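Local coordinates for Alr3699 protein (Nostoc sp., PDB 4XSP) that belongs to the GT-B clan of glycosyltransferases and binds uridine-5'-diphosphate on its second Rossmann-like domain, at residues G210-L215 with D284-T289; P217-H222 with A292-G297; T236-G241 with K268-R273. All blocks are in the same frame, centred on the assembly; numbering follows the deposited sequence.

Interaction 1. Residues G210-L215 with D284-T289; sequences GHFSRL and DLVAHT. With UDP (uridine-5'-diphosphate), chain D.
Gly210 and Val286 pair as neighbours in the central parallel strands of the second Rossmann-like domain of this GT-B protein, where strand 207-212 runs beside strand 285-288. The short segments diverge by 44°, and the pairing is brief. Two backbone hydrogen bonds hold it, both made by Gly210: its N donates to Leu285 O at 2.8 Å, and its O accepts from Ala287 N at 2.7 Å, nearly straight at 170°. The same carbonyl O also receives a CA-H contact from Val286.

Apolar contact occupies the face that carries Val286. The Phe212 ring reaches back along its own strand over Gly210, which has no side chain in its way, and Phe212 CD1 meets Val286 CG1 at 4.0 Å, the two side chains crossing at about a right angle. Ile276, Leu279 and Met280 of helix 276-281 pack against the same ring.

The polar side-chain contact lies on the other face, under helix 221-228. With CG anti to the backbone N (chi1 -159°), the His211 imidazole swings across toward Thr289, its CD2 passing 3.3 Å from Ala287 O. Thr289 OG1 is further engaged by Lys219 O, which ties it to the turn before that helix. At the ring's edge, close to its plane, His211 NE2 and Thr289 OG1 share a hydrogen bond of 2.8 Å.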
loop_
_atom_site.group_PDB
_atom_site.type_symbol
_atom_site.label_atom_id
_atom_site.label_comp_id
_atom_site.label_asym_id
_atom_site.label_seq_id
_atom_site.Cartn_x
_atom_site.Cartn_y
_atom_site.Cartn_z
ATOM N N GLY B 210 -28.279 -36.360 1.561
ATOM C CA GLY B 210 -28.345 -34.901 1.506
ATOM C C GLY B 210 -27.014 -34.334 1.101
ATOM O O GLY B 210 -25.975 -34.814 1.539
ATOM N N HIS B 211 -27.048 -33.332 0.216
ATOM C CA HIS B 211 -25.858 -32.654 -0.251
ATOM C C HIS B 211 -26.058 -31.189 0.015
ATOM O O HIS B 211 -27.033 -30.597 -0.451
ATOM C CB HIS B 211 -25.669 -32.888 -1.740
ATOM C CG HIS B 211 -24.273 -32.672 -2.199
ATOM N ND1 HIS B 211 -23.755 -31.417 -2.432
ATOM C CD2 HIS B 211 -23.283 -33.546 -2.465
ATOM C CE1 HIS B 211 -22.499 -31.524 -2.797
ATOM N NE2 HIS B 211 -22.193 -32.807 -2.844
ATOM N N PHE B 212 -25.152 -30.604 0.786
ATOM C CA PHE B 212 -25.367 -29.256 1.321
ATOM C C PHE B 212 -24.204 -28.398 0.897
ATOM O O PHE B 212 -23.150 -28.388 1.523
ATOM C CB PHE B 212 -25.530 -29.272 2.837
ATOM C CG PHE B 212 -26.718 -30.023 3.277
ATOM C CD1 PHE B 212 -26.693 -31.409 3.291
ATOM C CD2 PHE B 212 -27.889 -29.358 3.624
ATOM C CE1 PHE B 212 -27.813 -32.127 3.689
ATOM C CE2 PHE B 212 -29.019 -30.067 4.023
ATOM C CZ PHE B 212 -28.965 -31.461 4.072
ATOM N N SER B 213 -24.385 -27.731 -0.227
ATOM C CA SER B 213 -23.309 -26.962 -0.833
ATOM C C SER B 213 -23.847 -26.105 -1.956
ATOM O O SER B 213 -24.789 -26.491 -2.647
ATOM C CB SER B 213 -22.238 -27.888 -1.386
ATOM O OG SER B 213 -21.279 -27.121 -2.070
ATOM N N ARG B 214 -23.256 -24.936 -2.137
ATOM C CA ARG B 214 -23.537 -24.166 -3.326
ATOM C C ARG B 214 -23.156 -25.016 -4.554
ATOM O O ARG B 214 -22.176 -25.771 -4.550
ATOM C CB ARG B 214 -22.806 -22.819 -3.300
ATOM C CG ARG B 214 -21.297 -22.918 -3.373
ATOM C CD ARG B 214 -20.642 -21.888 -2.461
ATOM N NE ARG B 214 -19.258 -21.640 -2.856
ATOM C CZ ARG B 214 -18.243 -22.490 -2.696
ATOM N NH1 ARG B 214 -18.412 -23.685 -2.138
ATOM N NH2 ARG B 214 -17.040 -22.133 -3.106
ATOM N N LEU B 215 -23.971 -24.900 -5.592
ATOM C CA LEU B 215 -23.795 -25.702 -6.800
ATOM C C LEU B 215 -22.583 -25.171 -7.586
ATOM O O LEU B 215 -22.573 -24.054 -8.125
ATOM C CB LEU B 215 -25.072 -25.698 -7.645
ATOM C CG LEU B 215 -26.363 -26.079 -6.896
ATOM C CD1 LEU B 215 -27.592 -25.860 -7.763
ATOM C CD2 LEU B 215 -26.292 -27.524 -6.430
ATOM N N ASP B 284 -30.782 -39.377 5.694
ATOM C CA ASP B 284 -30.326 -40.651 6.196
ATOM C C ASP B 284 -28.815 -40.770 6.093
ATOM O O ASP B 284 -28.180 -41.450 6.894
ATOM C CB ASP B 284 -31.059 -41.780 5.473
ATOM C CG ASP B 284 -32.571 -41.708 5.707
ATOM O OD1 ASP B 284 -32.975 -41.902 6.882
ATOM O OD2 ASP B 284 -33.357 -41.405 4.755
ATOM N N LEU B 285 -28.241 -40.044 5.142
ATOM C CA LEU B 285 -26.820 -39.874 5.019
ATOM C C LEU B 285 -26.569 -38.442 4.476
ATOM O O LEU B 285 -27.392 -37.932 3.702
ATOM C CB LEU B 285 -26.301 -40.918 4.057
ATOM C CG LEU B 285 -24.861 -40.786 3.595
ATOM C CD1 LEU B 285 -23.956 -41.122 4.742
ATOM C CD2 LEU B 285 -24.551 -41.710 2.433
ATOM N N VAL B 286 -25.464 -37.804 4.884
ATOM C CA VAL B 286 -25.039 -36.507 4.342
ATOM C C VAL B 286 -23.798 -36.750 3.514
ATOM O O VAL B 286 -22.877 -37.395 3.984
ATOM C CB VAL B 286 -24.778 -35.476 5.461
ATOM C CG1 VAL B 286 -24.246 -34.164 4.900
ATOM C CG2 VAL B 286 -26.074 -35.256 6.265
ATOM N N ALA B 287 -23.799 -36.321 2.239
ATOM C CA ALA B 287 -22.658 -36.599 1.388
ATOM C C ALA B 287 -21.924 -35.333 1.028
ATOM O O ALA B 287 -22.538 -34.357 0.617
ATOM C CB ALA B 287 -23.081 -37.341 0.131
ATOM N N HIS B 288 -20.607 -35.388 1.172
ATOM C CA HIS B 288 -19.686 -34.324 0.791
ATOM C C HIS B 288 -18.809 -34.965 -0.261
ATOM O O HIS B 288 -18.104 -35.912 0.045
ATOM C CB HIS B 288 -18.833 -33.867 1.986
ATOM C CG HIS B 288 -17.586 -33.130 1.604
ATOM N ND1 HIS B 288 -16.384 -33.767 1.373
ATOM C CD2 HIS B 288 -17.350 -31.810 1.419
ATOM C CE1 HIS B 288 -15.466 -32.874 1.049
ATOM N NE2 HIS B 288 -16.030 -31.679 1.057
ATOM N N THR B 289 -18.864 -34.440 -1.490
ATOM C CA THR B 289 -18.343 -35.138 -2.685
ATOM C C THR B 289 -17.422 -34.230 -3.507
ATOM O O THR B 289 -17.412 -34.292 -4.729
ATOM C CB THR B 289 -19.512 -35.595 -3.594
ATOM O OG1 THR B 289 -20.286 -34.453 -4.032
ATOM C CG2 THR B 289 -20.408 -36.564 -2.841
HETATM N N1 UDP D . -25.084 -23.406 3.700
HETATM C C2 UDP D . -26.311 -22.757 3.932
HETATM N N3 UDP D . -27.343 -22.925 3.085
HETATM C C4 UDP D . -27.211 -23.688 1.973
HETATM C C5 UDP D . -25.995 -24.327 1.699
HETATM C C6 UDP D . -24.937 -24.168 2.598
HETATM O O2 UDP D . -26.489 -22.030 4.933
HETATM O O4 UDP D . -28.190 -23.807 1.207
HETATM C "C1'" UDP D . -23.964 -23.242 4.644
HETATM C "C2'" UDP D . -23.519 -24.537 5.341
HETATM O "O2'" UDP D . -24.375 -24.887 6.449
HETATM C "C3'" UDP D . -22.102 -24.197 5.770
HETATM C "C4'" UDP D . -21.625 -23.252 4.658
HETATM O "O4'" UDP D . -22.770 -22.768 4.019
HETATM O "O3'" UDP D . -22.133 -23.544 7.058
HETATM C "C5'" UDP D . -20.826 -23.958 3.574
HETATM O "O5'" UDP D . -19.573 -24.238 4.167
HETATM P PA UDP D . -18.542 -25.323 3.597
HETATM O O1A UDP D . -19.201 -26.691 3.732
HETATM O O2A UDP D . -17.292 -25.149 4.423
HETATM O O3A UDP D . -18.386 -24.912 2.022
HETATM P PB UDP D . -17.249 -23.934 1.349
HETATM O O1B UDP D . -17.321 -24.276 -0.105
HETATM O O2B UDP D . -15.948 -24.385 1.979
HETATM O O3B UDP D . -17.711 -22.545 1.701
#

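Interaction 2. Residues P217-H222 with A292-G297; sequences PWKGQH and APEPFG. With UDP (uridine-5'-diphosphate), chain D.
Lys219 and Glu294 form a salt bridge beside the diphosphate of uridine-5'-diphosphate, within the cleft-facing loops of a GT-B domain. The ammonium sits against both carboxylate oxygens: Lys219 NZ is 2.8 Å from Glu294 OE1, and its hydrogen bond to Glu294 OE2, at 2.9 Å, is weak. The two side chains meet at about a right angle. Lys219 NZ also lies 3.5 Å from UDP O1B, beside both groups, and Glu294 OE2 comes within 3.8 Å of UDP O2B. The lysine's positive charge would probably offset the closeness of these two anionic groups.

Trp218 adjoins the same carboxylate at OE1. Its indole CZ3 approaches Glu294 OE1 to 3.3 Å, with ring and carboxylate planes 46° apart. Trp218 CE3 touches Ala292 CB at 3.8 Å, both this methyl and Glu294 OE1 lying oblique to the ring, while Ala292 O is at the edge in its plane.

The lysine chain is itself laid over the indole: bends at chi2 and chi3 fold it back, placing Lys219 CD 3.6 Å above the centre of one Trp218 face, a course consistent with NZ being directed to Glu294. In the next shell, Ser290 OG hydrogen-bonds to both Lys219 NZ and Glu294 OE1, bracing the ion pair. Backbone hydrogen bonding between Trp218 and Thr291 fixes the two loops to each other.

Residues 217-219 form a 3-10 turn leading through Gly220, the N-cap, into helix 221-228; residues 292-297 follow strand 285-288 and end at Gly297, the N-cap of helix 298-305, whose first residues, Arg298 and Val299, donate their backbone N-H groups to the nucleotide.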
loop_
_atom_site.group_PDB
_atom_site.type_symbol
_atom_site.label_atom_id
_atom_site.label_comp_id
_atom_site.label_asym_id
_atom_site.label_seq_id
_atom_site.Cartn_x
_atom_site.Cartn_y
_atom_site.Cartn_z
ATOM N N PRO B 217 -18.964 -27.002 -9.772
ATOM C CA PRO B 217 -18.305 -28.221 -10.252
ATOM C C PRO B 217 -17.345 -28.848 -9.248
ATOM O O PRO B 217 -17.283 -30.086 -9.119
ATOM C CB PRO B 217 -17.519 -27.736 -11.484
ATOM C CG PRO B 217 -18.243 -26.526 -11.953
ATOM C CD PRO B 217 -18.830 -25.881 -10.733
ATOM N N TRP B 218 -16.596 -28.005 -8.541
ATOM C CA TRP B 218 -15.629 -28.509 -7.582
ATOM C C TRP B 218 -16.316 -29.055 -6.321
ATOM O O TRP B 218 -15.683 -29.744 -5.556
ATOM C CB TRP B 218 -14.535 -27.471 -7.297
ATOM C CG TRP B 218 -14.886 -26.366 -6.336
ATOM C CD1 TRP B 218 -15.679 -25.280 -6.576
ATOM C CD2 TRP B 218 -14.413 -26.226 -4.980
ATOM N NE1 TRP B 218 -15.749 -24.480 -5.448
ATOM C CE2 TRP B 218 -14.980 -25.040 -4.457
ATOM C CE3 TRP B 218 -13.576 -26.999 -4.153
ATOM C CZ2 TRP B 218 -14.727 -24.607 -3.141
ATOM C CZ3 TRP B 218 -13.327 -26.565 -2.847
ATOM C CH2 TRP B 218 -13.900 -25.381 -2.358
ATOM N N LYS B 219 -17.620 -28.796 -6.158
ATOM C CA LYS B 219 -18.426 -29.377 -5.069
ATOM C C LYS B 219 -18.981 -30.765 -5.414
ATOM O O LYS B 219 -19.479 -31.477 -4.534
ATOM C CB LYS B 219 -19.592 -28.458 -4.687
ATOM C CG LYS B 219 -19.210 -27.011 -4.434
ATOM C CD LYS B 219 -17.990 -26.862 -3.542
ATOM C CE LYS B 219 -18.240 -27.305 -2.113
ATOM N NZ LYS B 219 -16.925 -27.498 -1.447
ATOM N N GLY B 220 -18.939 -31.124 -6.695
ATOM C CA GLY B 220 -19.145 -32.498 -7.114
ATOM C C GLY B 220 -20.551 -33.055 -6.999
ATOM O O GLY B 220 -20.718 -34.249 -6.862
ATOM N N GLN B 221 -21.567 -32.217 -7.082
ATOM C CA GLN B 221 -22.915 -32.710 -6.999
ATOM C C GLN B 221 -23.181 -33.736 -8.091
ATOM O O GLN B 221 -24.005 -34.636 -7.930
ATOM C CB GLN B 221 -23.923 -31.585 -7.124
ATOM C CG GLN B 221 -24.065 -30.715 -5.884
ATOM C CD GLN B 221 -23.081 -29.564 -5.829
ATOM O OE1 GLN B 221 -22.232 -29.406 -6.707
ATOM N NE2 GLN B 221 -23.204 -28.740 -4.791
ATOM N N HIS B 222 -22.488 -33.590 -9.211
ATOM C CA HIS B 222 -22.611 -34.536 -10.309
ATOM C C HIS B 222 -22.132 -35.940 -9.927
ATOM O O HIS B 222 -22.653 -36.910 -10.450
ATOM C CB HIS B 222 -21.901 -34.005 -11.573
ATOM C CG HIS B 222 -20.419 -33.856 -11.443
ATOM N ND1 HIS B 222 -19.829 -32.746 -10.883
ATOM C CD2 HIS B 222 -19.406 -34.664 -11.832
ATOM C CE1 HIS B 222 -18.516 -32.881 -10.926
ATOM N NE2 HIS B 222 -18.234 -34.030 -11.508
ATOM N N ALA B 292 -12.215 -31.143 -5.694
ATOM C CA ALA B 292 -10.938 -30.531 -5.304
ATOM C C ALA B 292 -10.797 -30.540 -3.782
ATOM O O ALA B 292 -11.800 -30.383 -3.090
ATOM C CB ALA B 292 -10.841 -29.110 -5.848
ATOM N N PRO B 293 -9.562 -30.696 -3.255
ATOM C CA PRO B 293 -9.330 -30.690 -1.791
ATOM C C PRO B 293 -10.046 -29.557 -1.030
ATOM O O PRO B 293 -9.922 -28.387 -1.383
ATOM C CB PRO B 293 -7.810 -30.513 -1.681
ATOM C CG PRO B 293 -7.266 -31.129 -2.938
ATOM C CD PRO B 293 -8.293 -30.806 -3.998
ATOM N N GLU B 294 -10.785 -29.926 0.010
ATOM C CA GLU B 294 -11.552 -28.982 0.822
ATOM C C GLU B 294 -10.714 -28.528 2.013
ATOM O O GLU B 294 -10.220 -29.377 2.746
ATOM C CB GLU B 294 -12.781 -29.700 1.371
ATOM C CG GLU B 294 -13.841 -28.780 1.936
ATOM C CD GLU B 294 -14.840 -28.394 0.891
ATOM O OE1 GLU B 294 -14.483 -28.423 -0.317
ATOM O OE2 GLU B 294 -15.987 -28.089 1.273
ATOM N N PRO B 295 -10.575 -27.202 2.234
ATOM C CA PRO B 295 -9.813 -26.719 3.403
ATOM C C PRO B 295 -10.399 -27.228 4.738
ATOM O O PRO B 295 -9.668 -27.674 5.574
ATOM C CB PRO B 295 -9.938 -25.203 3.319
ATOM C CG PRO B 295 -10.491 -24.900 1.965
ATOM C CD PRO B 295 -11.261 -26.108 1.539
ATOM N N PHE B 296 -11.718 -27.169 4.875
ATOM C CA PHE B 296 -12.462 -27.602 6.059
ATOM C C PHE B 296 -13.908 -27.735 5.599
ATOM O O PHE B 296 -14.538 -26.745 5.224
ATOM C CB PHE B 296 -12.403 -26.520 7.158
ATOM C CG PHE B 296 -13.070 -26.916 8.464
ATOM C CD1 PHE B 296 -14.431 -26.807 8.640
ATOM C CD2 PHE B 296 -12.311 -27.378 9.535
ATOM C CE1 PHE B 296 -15.041 -27.162 9.868
ATOM C CE2 PHE B 296 -12.912 -27.761 10.738
ATOM C CZ PHE B 296 -14.273 -27.640 10.905
ATOM N N GLY B 297 -14.474 -28.906 5.579
ATOM C CA GLY B 297 -15.921 -28.926 5.221
ATOM C C GLY B 297 -16.852 -28.621 6.395
ATOM O O GLY B 297 -17.124 -29.494 7.209
HETATM N N1 UDP D . -25.084 -23.406 3.700
HETATM C C2 UDP D . -26.311 -22.757 3.932
HETATM N N3 UDP D . -27.343 -22.925 3.085
HETATM C C4 UDP D . -27.211 -23.688 1.973
HETATM C C5 UDP D . -25.995 -24.327 1.699
HETATM C C6 UDP D . -24.937 -24.168 2.598
HETATM O O2 UDP D . -26.489 -22.030 4.933
HETATM O O4 UDP D . -28.190 -23.807 1.207
HETATM C "C1'" UDP D . -23.964 -23.242 4.644
HETATM C "C2'" UDP D . -23.519 -24.537 5.341
HETATM O "O2'" UDP D . -24.375 -24.887 6.449
HETATM C "C3'" UDP D . -22.102 -24.197 5.770
HETATM C "C4'" UDP D . -21.625 -23.252 4.658
HETATM O "O4'" UDP D . -22.770 -22.768 4.019
HETATM O "O3'" UDP D . -22.133 -23.544 7.058
HETATM C "C5'" UDP D . -20.826 -23.958 3.574
HETATM O "O5'" UDP D . -19.573 -24.238 4.167
HETATM P PA UDP D . -18.542 -25.323 3.597
HETATM O O1A UDP D . -19.201 -26.691 3.732
HETATM O O2A UDP D . -17.292 -25.149 4.423
HETATM O O3A UDP D . -18.386 -24.912 2.022
HETATM P PB UDP D . -17.249 -23.934 1.349
HETATM O O1B UDP D . -17.321 -24.276 -0.105
HETATM O O2B UDP D . -15.948 -24.385 1.979
HETATM O O3B UDP D . -17.711 -22.545 1.701
#

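Interaction 3. Residues T236-G241 with K268-R273; sequences TAILVG and KFLGFR. With UDP (uridine-5'-diphosphate), chain D.
Strands 235-240 and 267-271 run parallel, their short segments 22° apart and 4.7 Å between axes at closest approach. Lys268 N donates to Ala237 O, Leu239 N to Lys268 O at 2.7 Å and nearly straight (174°), and Leu270 N to Leu239 O. Around Gly271 the regular pairing is interrupted, and a water bridges the backbones, donating to Leu239 O and Gly241 O and accepting from Gly271 N. Gly241 N still reaches Gly271 O at 3.0 Å, from above the carbonyl plane.

On one side of the sheet Leu239 and Phe269 point the same way, and Leu239 CD1 lies over the ring face, 3.8 Å from the Phe269 centroid, in a CH-pi contact; helix 248-261 packs on that ring. On the other side Leu270 CD1 touches Ile238 CG2 at 3.5 Å, while Val240 CG1 meets Arg273 CB.

Arg273 turns its backbone to the uracil: its N donates to UDP O4 at 3.1 Å and its O accepts from UDP N3 at 2.7 Å. The Phe272 ring presents a face to UDP N3. This is a beta-alpha-beta crossover of a Rossmann-like domain, the loop after its second strand holding the uracil, in keeping with the nucleotide-binding C-terminal domain of GT-B proteins.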
loop_
_atom_site.group_PDB
_atom_site.type_symbol
_atom_site.label_atom_id
_atom_site.label_comp_id
_atom_site.label_asym_id
_atom_site.label_seq_id
_atom_site.Cartn_x
_atom_site.Cartn_y
_atom_site.Cartn_z
ATOM N N THR B 236 -32.947 -41.403 -2.723
ATOM C CA THR B 236 -33.174 -40.096 -3.305
ATOM C C THR B 236 -32.185 -39.120 -2.725
ATOM O O THR B 236 -31.552 -39.377 -1.684
ATOM C CB THR B 236 -34.586 -39.573 -3.017
ATOM O OG1 THR B 236 -34.766 -39.412 -1.601
ATOM C CG2 THR B 236 -35.634 -40.504 -3.580
ATOM N N ALA B 237 -32.073 -37.988 -3.398
ATOM C CA ALA B 237 -31.084 -36.981 -3.084
ATOM C C ALA B 237 -31.722 -35.614 -2.982
ATOM O O ALA B 237 -32.660 -35.292 -3.699
ATOM C CB ALA B 237 -29.978 -36.953 -4.117
ATOM N N ILE B 238 -31.205 -34.820 -2.057
ATOM C CA ILE B 238 -31.607 -33.455 -1.921
ATOM C C ILE B 238 -30.360 -32.623 -2.055
ATOM O O ILE B 238 -29.357 -32.890 -1.372
ATOM C CB ILE B 238 -32.299 -33.235 -0.585
ATOM C CG1 ILE B 238 -33.514 -34.161 -0.537
ATOM C CG2 ILE B 238 -32.746 -31.787 -0.472
ATOM C CD1 ILE B 238 -34.252 -34.147 0.770
ATOM N N LEU B 239 -30.415 -31.657 -2.984
ATOM C CA LEU B 239 -29.329 -30.719 -3.223
ATOM C C LEU B 239 -29.776 -29.440 -2.605
ATOM O O LEU B 239 -30.766 -28.834 -3.046
ATOM C CB LEU B 239 -29.067 -30.500 -4.713
ATOM C CG LEU B 239 -28.806 -31.800 -5.475
ATOM C CD1 LEU B 239 -28.333 -31.525 -6.903
ATOM C CD2 LEU B 239 -27.808 -32.677 -4.730
ATOM N N VAL B 240 -29.082 -29.064 -1.538
ATOM C CA VAL B 240 -29.402 -27.856 -0.825
ATOM C C VAL B 240 -28.284 -26.864 -1.077
ATOM O O VAL B 240 -27.104 -27.195 -0.888
ATOM C CB VAL B 240 -29.535 -28.132 0.658
ATOM C CG1 VAL B 240 -29.869 -26.853 1.392
ATOM C CG2 VAL B 240 -30.613 -29.203 0.878
ATOM N N GLY B 241 -28.670 -25.660 -1.494
ATOM C CA GLY B 241 -27.725 -24.636 -1.925
ATOM C C GLY B 241 -28.193 -23.993 -3.222
ATOM O O GLY B 241 -28.911 -24.608 -4.016
ATOM N N LYS B 268 -34.003 -33.544 -5.557
ATOM C CA LYS B 268 -34.639 -32.239 -5.293
ATOM C C LYS B 268 -33.613 -31.133 -5.195
ATOM O O LYS B 268 -32.651 -31.272 -4.472
ATOM C CB LYS B 268 -35.364 -32.233 -3.948
ATOM C CG LYS B 268 -36.674 -32.947 -3.979
ATOM C CD LYS B 268 -37.161 -33.190 -2.567
ATOM C CE LYS B 268 -38.171 -34.305 -2.575
ATOM N NZ LYS B 268 -39.436 -33.815 -3.153
ATOM N N PHE B 269 -33.859 -30.018 -5.868
ATOM C CA PHE B 269 -33.026 -28.833 -5.749
ATOM C C PHE B 269 -33.818 -27.907 -4.884
ATOM O O PHE B 269 -34.762 -27.260 -5.350
ATOM C CB PHE B 269 -32.797 -28.176 -7.116
ATOM C CG PHE B 269 -31.895 -28.966 -8.023
ATOM C CD1 PHE B 269 -32.346 -30.131 -8.631
ATOM C CD2 PHE B 269 -30.591 -28.554 -8.250
ATOM C CE1 PHE B 269 -31.516 -30.863 -9.459
ATOM C CE2 PHE B 269 -29.756 -29.283 -9.088
ATOM C CZ PHE B 269 -30.215 -30.443 -9.681
ATOM N N LEU B 270 -33.449 -27.830 -3.615
ATOM C CA LEU B 270 -34.188 -26.982 -2.689
ATOM C C LEU B 270 -33.764 -25.537 -2.801
ATOM O O LEU B 270 -34.432 -24.637 -2.268
ATOM C CB LEU B 270 -34.015 -27.497 -1.265
ATOM C CG LEU B 270 -34.769 -28.791 -0.934
ATOM C CD1 LEU B 270 -34.712 -29.066 0.559
ATOM C CD2 LEU B 270 -36.212 -28.713 -1.367
ATOM N N GLY B 271 -32.652 -25.294 -3.479
ATOM C CA GLY B 271 -32.093 -23.941 -3.509
ATOM C C GLY B 271 -31.553 -23.582 -2.136
ATOM O O GLY B 271 -31.420 -24.441 -1.270
ATOM N N PHE B 272 -31.265 -22.311 -1.923
ATOM C CA PHE B 272 -30.662 -21.903 -0.681
ATOM C C PHE B 272 -31.614 -22.108 0.457
ATOM O O PHE B 272 -32.805 -21.801 0.346
ATOM C CB PHE B 272 -30.246 -20.442 -0.686
ATOM C CG PHE B 272 -29.524 -20.032 0.567
ATOM C CD1 PHE B 272 -28.140 -20.212 0.680
ATOM C CD2 PHE B 272 -30.228 -19.524 1.657
ATOM C CE1 PHE B 272 -27.476 -19.856 1.833
ATOM C CE2 PHE B 272 -29.564 -19.172 2.821
ATOM C CZ PHE B 272 -28.188 -19.339 2.905
ATOM N N ARG B 273 -31.064 -22.621 1.556
ATOM C CA ARG B 273 -31.815 -22.876 2.773
ATOM C C ARG B 273 -31.014 -22.418 3.994
ATOM O O ARG B 273 -29.795 -22.606 4.052
ATOM C CB ARG B 273 -32.109 -24.366 2.849
ATOM C CG ARG B 273 -33.287 -24.800 1.975
ATOM C CD ARG B 273 -34.587 -24.373 2.625
ATOM N NE ARG B 273 -35.722 -25.060 2.078
ATOM C CZ ARG B 273 -36.551 -25.857 2.739
ATOM N NH1 ARG B 273 -36.410 -26.102 4.036
ATOM N NH2 ARG B 273 -37.550 -26.405 2.070
HETATM N N1 UDP D . -25.084 -23.406 3.700
HETATM C C2 UDP D . -26.311 -22.757 3.932
HETATM N N3 UDP D . -27.343 -22.925 3.085
HETATM C C4 UDP D . -27.211 -23.688 1.973
HETATM C C5 UDP D . -25.995 -24.327 1.699
HETATM C C6 UDP D . -24.937 -24.168 2.598
HETATM O O2 UDP D . -26.489 -22.030 4.933
HETATM O O4 UDP D . -28.190 -23.807 1.207
HETATM C "C1'" UDP D . -23.964 -23.242 4.644
HETATM C "C2'" UDP D . -23.519 -24.537 5.341
HETATM O "O2'" UDP D . -24.375 -24.887 6.449
HETATM C "C3'" UDP D . -22.102 -24.197 5.770
HETATM C "C4'" UDP D . -21.625 -23.252 4.658
HETATM O "O4'" UDP D . -22.770 -22.768 4.019
HETATM O "O3'" UDP D . -22.133 -23.544 7.058
HETATM C "C5'" UDP D . -20.826 -23.958 3.574
HETATM O "O5'" UDP D . -19.573 -24.238 4.167
HETATM P PA UDP D . -18.542 -25.323 3.597
HETATM O O1A UDP D . -19.201 -26.691 3.732
HETATM O O2A UDP D . -17.292 -25.149 4.423
HETATM O O3A UDP D . -18.386 -24.912 2.022
HETATM P PB UDP D . -17.249 -23.934 1.349
HETATM O O1B UDP D . -17.321 -24.276 -0.105
HETATM O O2B UDP D . -15.948 -24.385 1.979
HETATM O O3B UDP D . -17.711 -22.545 1.701
HETATM O O HOH W 1 -30.646 -26.527 -4.688
#

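In the fold
All three contacts belong to the second, six-stranded parallel sheet domain; interactions 2 and 3 contact uridine-5'-diphosphate, and interaction 1 lies beside it. Interactions 1 and 3 are neighbours in that sheet, centres about 9 Å apart, joined by backbone pairing of His211 with Ile238 and Val240; together they run across strands 267-271, 235-240, 207-212 and 285-288. Interaction 2 lies about 10 Å from interaction 1, among the loops that follow strands 207-212 and 285-288, and about 16 Å from interaction 3. Along the chain, 236-241 and 268-273 nest inside the loops closed by interactions 1 and 2, whose segments alternate. Interaction 3 thus holds the base, and interaction 2 lines the diphosphate.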